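Local coordinates for protein ATP-dependent DNA helicase PIF1 (Candida albicans, PDB 7OTJ) that probably unwinds duplex, forked RNA-DNA and G-quadruplex structures as an ATP-driven 5'-3' DNA helicase that maintains nuclear and mitochondrial genome stability, at residues Val19-Lys31 with Thr179-Gln192. Sequence-based numbering, arbitrary orientation.
Sequences VSLFYTGSAGTGK and TIQRTITLKEIFRQ. With ADP (adenosine-5'-diphosphate), chain E; ALF (tetrafluoroaluminate ion), chain F.
Arg191 leaves its backbone with CG trans to N (chi1 -179°) and bends at chi3 (-63°), which lays one guanidinium face over Gly28 CA and turns an edge to the tetrafluoroaluminate. There Arg191 NH1 meets F2 at 2.7 Å in a nearly straight bond, and Arg191 NH2 reaches F4 at 2.7 Å. From the other segment, Lys31, its chain bent at chi3 and chi4, brings NZ to F3 and to ADP O1B, 3.0 Å from each, while Gly28 N donates to ADP O3B. Gly28 O accepts Phe190 N (2.9 Å), tying the Walker A loop to 188-191; one face of the Phe190 ring lies against the adenine, ADP C6 over its centre, and Glu188 CG lies over the opposite face, toward the rim. Both loops follow neighbouring parallel strands, 21-25 and the outermost 182-186, joined by bonds such as Thr24 N to Ile184 O (2.7 Å). Leu186 CD1 rests against Thr29 O and Lys31 CG, at the end of the P-loop. Arg482 and Gln147 also bind the fluoroaluminate. With aluminium 2.2 Å from ADP O3B and a water 2.4 Å from the metal, the site resembles the transition state of phosphoryl transfer, whose negative charge Lys31 and Arg191 would offset.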
loop_
_atom_site.group_PDB
_atom_site.type_symbol
_atom_site.label_atom_id
_atom_site.label_comp_id
_atom_site.label_asym_id
_atom_site.label_seq_id
_atom_site.Cartn_x
_atom_site.Cartn_y
_atom_site.Cartn_z
ATOM N N VAL A 19 -17.735 -18.465 4.750
ATOM C CA VAL A 19 -18.261 -17.434 5.636
ATOM C C VAL A 19 -17.604 -16.097 5.324
ATOM O O VAL A 19 -16.379 -16.007 5.175
ATOM C CB VAL A 19 -18.040 -17.824 7.105
ATOM C CG1 VAL A 19 -18.645 -16.773 8.023
ATOM C CG2 VAL A 19 -18.627 -19.197 7.380
ATOM N N SER A 20 -18.417 -15.047 5.243
ATOM C CA SER A 20 -17.900 -13.692 5.157
ATOM C C SER A 20 -17.438 -13.257 6.539
ATOM O O SER A 20 -18.197 -13.336 7.511
ATOM C CB SER A 20 -18.965 -12.741 4.615
ATOM O OG SER A 20 -19.137 -12.922 3.220
ATOM N N LEU A 21 -16.184 -12.826 6.638
ATOM C CA LEU A 21 -15.633 -12.563 7.954
ATOM C C LEU A 21 -14.567 -11.483 7.890
ATOM O O LEU A 21 -14.040 -11.144 6.824
ATOM C CB LEU A 21 -15.060 -13.845 8.574
ATOM C CG LEU A 21 -13.960 -14.637 7.862
ATOM C CD1 LEU A 21 -12.573 -13.991 8.043
ATOM C CD2 LEU A 21 -13.958 -16.061 8.394
ATOM N N PHE A 22 -14.251 -10.963 9.070
ATOM C CA PHE A 22 -13.151 -10.042 9.298
ATOM C C PHE A 22 -12.223 -10.676 10.320
ATOM O O PHE A 22 -12.676 -11.118 11.379
ATOM C CB PHE A 22 -13.685 -8.694 9.788
ATOM C CG PHE A 22 -12.664 -7.829 10.485
ATOM C CD1 PHE A 22 -11.551 -7.347 9.813
ATOM C CD2 PHE A 22 -12.852 -7.457 11.806
ATOM C CE1 PHE A 22 -10.636 -6.534 10.456
ATOM C CE2 PHE A 22 -11.947 -6.646 12.450
ATOM C CZ PHE A 22 -10.839 -6.179 11.777
ATOM N N TYR A 23 -10.941 -10.768 10.000
ATOM C CA TYR A 23 -9.986 -11.273 10.969
ATOM C C TYR A 23 -8.923 -10.214 11.229
ATOM O O TYR A 23 -8.486 -9.508 10.311
ATOM C CB TYR A 23 -9.382 -12.615 10.543
ATOM C CG TYR A 23 -8.410 -12.610 9.392
ATOM C CD1 TYR A 23 -7.040 -12.552 9.618
ATOM C CD2 TYR A 23 -8.854 -12.725 8.080
ATOM C CE1 TYR A 23 -6.141 -12.580 8.569
ATOM C CE2 TYR A 23 -7.958 -12.751 7.023
ATOM C CZ TYR A 23 -6.604 -12.680 7.275
ATOM O OH TYR A 23 -5.704 -12.707 6.231
ATOM N N THR A 24 -8.577 -10.061 12.506
ATOM C CA THR A 24 -7.747 -8.951 12.946
ATOM C C THR A 24 -6.621 -9.409 13.866
ATOM O O THR A 24 -6.442 -10.611 14.104
ATOM C CB THR A 24 -8.626 -7.909 13.642
ATOM O OG1 THR A 24 -7.928 -6.661 13.725
ATOM C CG2 THR A 24 -9.034 -8.379 15.031
ATOM N N GLY A 25 -5.870 -8.458 14.393
ATOM C CA GLY A 25 -4.733 -8.731 15.248
ATOM C C GLY A 25 -3.732 -7.606 15.148
ATOM O O GLY A 25 -3.737 -6.818 14.204
ATOM N N SER A 26 -2.825 -7.559 16.125
ATOM C CA SER A 26 -1.862 -6.467 16.206
ATOM C C SER A 26 -0.936 -6.480 14.989
ATOM O O SER A 26 -0.947 -7.399 14.171
ATOM C CB SER A 26 -1.010 -6.573 17.478
ATOM O OG SER A 26 -1.765 -6.422 18.670
ATOM N N ALA A 27 -0.137 -5.422 14.872
ATOM C CA ALA A 27 0.829 -5.326 13.786
ATOM C C ALA A 27 1.776 -6.520 13.791
ATOM O O ALA A 27 2.307 -6.903 14.837
ATOM C CB ALA A 27 1.622 -4.028 13.912
ATOM N N GLY A 28 1.984 -7.114 12.617
ATOM C CA GLY A 28 2.946 -8.195 12.499
ATOM C C GLY A 28 2.467 -9.547 12.978
ATOM O O GLY A 28 3.291 -10.435 13.229
ATOM N N THR A 29 1.159 -9.729 13.132
ATOM C CA THR A 29 0.602 -10.998 13.578
ATOM C C THR A 29 0.470 -12.026 12.453
ATOM O O THR A 29 -0.120 -13.089 12.675
ATOM C CB THR A 29 -0.759 -10.756 14.235
ATOM O OG1 THR A 29 -1.502 -9.816 13.449
ATOM C CG2 THR A 29 -0.572 -10.201 15.638
ATOM N N GLY A 30 1.047 -11.764 11.282
ATOM C CA GLY A 30 0.958 -12.703 10.186
ATOM C C GLY A 30 -0.353 -12.677 9.433
ATOM O O GLY A 30 -0.749 -13.697 8.859
ATOM N N LYS A 31 -1.046 -11.536 9.423
ATOM C CA LYS A 31 -2.331 -11.455 8.738
ATOM C C LYS A 31 -2.154 -11.558 7.227
ATOM O O LYS A 31 -2.834 -12.353 6.568
ATOM C CB LYS A 31 -3.052 -10.160 9.119
ATOM C CG LYS A 31 -3.569 -10.126 10.557
ATOM C CD LYS A 31 -4.397 -8.864 10.837
ATOM C CE LYS A 31 -3.583 -7.578 10.692
ATOM N NZ LYS A 31 -2.632 -7.317 11.816
ATOM N N THR A 179 -22.854 -7.911 6.452
ATOM C CA THR A 179 -22.021 -8.855 5.710
ATOM C C THR A 179 -21.078 -9.649 6.607
ATOM O O THR A 179 -21.007 -10.877 6.487
ATOM C CB THR A 179 -21.201 -8.137 4.634
ATOM O OG1 THR A 179 -22.060 -7.324 3.828
ATOM C CG2 THR A 179 -20.522 -9.161 3.748
ATOM N N ILE A 180 -20.323 -8.969 7.474
ATOM C CA ILE A 180 -19.357 -9.643 8.341
ATOM C C ILE A 180 -20.109 -10.551 9.302
ATOM O O ILE A 180 -20.961 -10.098 10.074
ATOM C CB ILE A 180 -18.494 -8.620 9.092
ATOM C CG1 ILE A 180 -17.665 -7.798 8.109
ATOM C CG2 ILE A 180 -17.595 -9.303 10.119
ATOM C CD1 ILE A 180 -16.747 -8.632 7.250
ATOM N N GLN A 181 -19.828 -11.847 9.232
ATOM C CA GLN A 181 -20.516 -12.817 10.071
ATOM C C GLN A 181 -19.695 -13.267 11.268
ATOM O O GLN A 181 -20.263 -13.803 12.226
ATOM C CB GLN A 181 -20.912 -14.042 9.243
ATOM C CG GLN A 181 -21.652 -13.695 7.967
ATOM C CD GLN A 181 -22.017 -14.927 7.172
ATOM O OE1 GLN A 181 -21.303 -15.320 6.245
ATOM N NE2 GLN A 181 -23.131 -15.556 7.539
ATOM N N ARG A 182 -18.383 -13.071 11.238
ATOM C CA ARG A 182 -17.513 -13.596 12.274
ATOM C C ARG A 182 -16.270 -12.727 12.330
ATOM O O ARG A 182 -15.826 -12.189 11.313
ATOM C CB ARG A 182 -17.141 -15.062 12.002
ATOM C CG ARG A 182 -16.755 -15.852 13.243
ATOM C CD ARG A 182 -15.868 -17.051 12.905
ATOM N NE ARG A 182 -15.791 -18.017 13.996
ATOM C CZ ARG A 182 -15.143 -17.821 15.138
ATOM N NH1 ARG A 182 -14.516 -16.682 15.393
ATOM N NH2 ARG A 182 -15.129 -18.789 16.050
ATOM N N THR A 183 -15.746 -12.552 13.536
ATOM C CA THR A 183 -14.493 -11.847 13.754
ATOM C C THR A 183 -13.537 -12.770 14.490
ATOM O O THR A 183 -13.884 -13.320 15.540
ATOM C CB THR A 183 -14.713 -10.549 14.534
ATOM O OG1 THR A 183 -15.593 -9.696 13.792
ATOM C CG2 THR A 183 -13.381 -9.819 14.760
ATOM N N ILE A 184 -12.336 -12.935 13.942
ATOM C CA ILE A 184 -11.309 -13.786 14.525
ATOM C C ILE A 184 -10.076 -12.931 14.770
ATOM O O ILE A 184 -9.724 -12.085 13.941
ATOM C CB ILE A 184 -10.969 -14.987 13.617
ATOM C CG1 ILE A 184 -12.239 -15.746 13.230
ATOM C CG2 ILE A 184 -9.992 -15.918 14.311
ATOM C CD1 ILE A 184 -12.015 -16.824 12.191
ATOM N N THR A 185 -9.435 -13.138 15.916
ATOM C CA THR A 185 -8.290 -12.343 16.340
ATOM C C THR A 185 -7.053 -13.227 16.404
ATOM O O THR A 185 -7.023 -14.203 17.161
ATOM C CB THR A 185 -8.555 -11.684 17.695
ATOM O OG1 THR A 185 -9.652 -10.766 17.565
ATOM C CG2 THR A 185 -7.305 -10.934 18.189
ATOM N N LEU A 186 -6.059 -12.908 15.579
ATOM C CA LEU A 186 -4.729 -13.485 15.721
ATOM C C LEU A 186 -3.990 -12.805 16.871
ATOM O O LEU A 186 -4.021 -11.578 17.005
ATOM C CB LEU A 186 -3.940 -13.323 14.423
ATOM C CG LEU A 186 -4.393 -14.099 13.191
ATOM C CD1 LEU A 186 -3.463 -13.815 12.022
ATOM C CD2 LEU A 186 -4.426 -15.583 13.494
ATOM N N LYS A 187 -3.295 -13.599 17.689
ATOM C CA LYS A 187 -2.691 -13.071 18.907
ATOM C C LYS A 187 -1.171 -13.138 18.951
ATOM O O LYS A 187 -0.571 -12.380 19.719
ATOM C CB LYS A 187 -3.244 -13.799 20.144
ATOM C CG LYS A 187 -4.645 -13.356 20.558
ATOM C CD LYS A 187 -5.526 -14.556 20.885
ATOM C CE LYS A 187 -4.916 -15.423 21.980
ATOM N NZ LYS A 187 -5.792 -16.577 22.336
ATOM N N GLU A 188 -0.530 -13.993 18.156
ATOM C CA GLU A 188 0.915 -14.181 18.231
ATOM C C GLU A 188 1.623 -13.226 17.272
ATOM O O GLU A 188 1.424 -13.298 16.054
ATOM C CB GLU A 188 1.276 -15.630 17.911
ATOM C CG GLU A 188 2.766 -15.915 17.886
ATOM C CD GLU A 188 3.079 -17.333 17.441
ATOM O OE1 GLU A 188 4.220 -17.788 17.667
ATOM O OE2 GLU A 188 2.185 -17.992 16.863
ATOM N N ILE A 189 2.489 -12.375 17.817
ATOM C CA ILE A 189 3.211 -11.380 17.030
ATOM C C ILE A 189 4.508 -12.008 16.530
ATOM O O ILE A 189 5.302 -12.520 17.324
ATOM C CB ILE A 189 3.478 -10.114 17.859
ATOM C CG1 ILE A 189 2.176 -9.341 18.059
ATOM C CG2 ILE A 189 4.537 -9.226 17.208
ATOM C CD1 ILE A 189 2.317 -8.127 18.928
ATOM N N PHE A 190 4.697 -12.009 15.209
ATOM C CA PHE A 190 5.867 -12.594 14.565
ATOM C C PHE A 190 6.946 -11.577 14.222
ATOM O O PHE A 190 8.137 -11.900 14.303
ATOM C CB PHE A 190 5.458 -13.330 13.281
ATOM C CG PHE A 190 4.626 -14.565 13.520
ATOM C CD1 PHE A 190 5.206 -15.728 13.999
ATOM C CD2 PHE A 190 3.267 -14.564 13.248
ATOM C CE1 PHE A 190 4.444 -16.864 14.220
ATOM C CE2 PHE A 190 2.500 -15.697 13.460
ATOM C CZ PHE A 190 3.089 -16.846 13.947
ATOM N N ARG A 191 6.563 -10.365 13.801
ATOM C CA ARG A 191 7.545 -9.414 13.279
ATOM C C ARG A 191 8.623 -9.071 14.309
ATOM O O ARG A 191 9.807 -8.966 13.966
ATOM C CB ARG A 191 6.845 -8.146 12.787
ATOM C CG ARG A 191 7.803 -7.126 12.199
ATOM C CD ARG A 191 7.086 -5.918 11.625
ATOM N NE ARG A 191 6.208 -6.253 10.506
ATOM C CZ ARG A 191 4.930 -5.906 10.426
ATOM N NH1 ARG A 191 4.339 -5.215 11.387
ATOM N NH2 ARG A 191 4.231 -6.247 9.350
ATOM N N GLN A 192 8.240 -8.878 15.571
ATOM C CA GLN A 192 9.197 -8.547 16.621
ATOM C C GLN A 192 9.361 -9.685 17.629
ATOM O O GLN A 192 9.757 -9.451 18.775
ATOM C CB GLN A 192 8.784 -7.256 17.336
ATOM C CG GLN A 192 8.572 -6.042 16.426
ATOM C CD GLN A 192 7.175 -5.979 15.815
ATOM O OE1 GLN A 192 6.326 -6.823 16.094
ATOM N NE2 GLN A 192 6.936 -4.974 14.980
HETATM P PB ADP E . 0.546 -8.378 9.462
HETATM O O1B ADP E . -0.444 -8.826 10.520
HETATM O O2B ADP E . 0.008 -8.344 8.049
HETATM O O3B ADP E . 1.356 -7.168 9.852
HETATM P PA ADP E . 2.607 -9.858 8.160
HETATM O O1A ADP E . 1.883 -10.880 7.320
HETATM O O2A ADP E . 3.142 -8.600 7.526
HETATM O O3A ADP E . 1.670 -9.535 9.435
HETATM O "O5'" ADP E . 3.835 -10.571 8.910
HETATM C "C5'" ADP E . 4.934 -9.796 9.374
HETATM C "C4'" ADP E . 6.148 -10.697 9.477
HETATM O "O4'" ADP E . 5.820 -11.858 10.240
HETATM C "C3'" ADP E . 6.573 -11.167 8.098
HETATM O "O3'" ADP E . 7.945 -10.823 7.899
HETATM C "C2'" ADP E . 6.427 -12.674 8.109
HETATM O "O2'" ADP E . 7.563 -13.298 7.503
HETATM C "C1'" ADP E . 6.318 -13.024 9.584
HETATM N N9 ADP E . 5.363 -14.133 9.787
HETATM C C8 ADP E . 4.045 -14.084 9.530
HETATM N N7 ADP E . 3.450 -15.267 9.830
HETATM C C5 ADP E . 4.405 -16.096 10.285
HETATM C C6 ADP E . 4.465 -17.492 10.777
HETATM N N6 ADP E . 3.349 -18.262 10.835
HETATM N N1 ADP E . 5.670 -17.974 11.158
HETATM C C2 ADP E . 6.784 -17.218 11.103
HETATM N N3 ADP E . 6.801 -15.947 10.672
HETATM C C4 ADP E . 5.667 -15.342 10.255
HETATM AL AL ALF F . 0.645 -5.085 9.503
HETATM F F1 ALF F . -0.410 -5.358 8.094
HETATM F F2 ALF F . 1.717 -4.816 10.907
HETATM F F3 ALF F . -0.763 -5.392 10.557
HETATM F F4 ALF F . 2.080 -4.856 8.464
HETATM O O HOH W 1 -0.658 -14.407 14.654
HETATM O O HOH W 2 -0.147 -2.828 9.119
#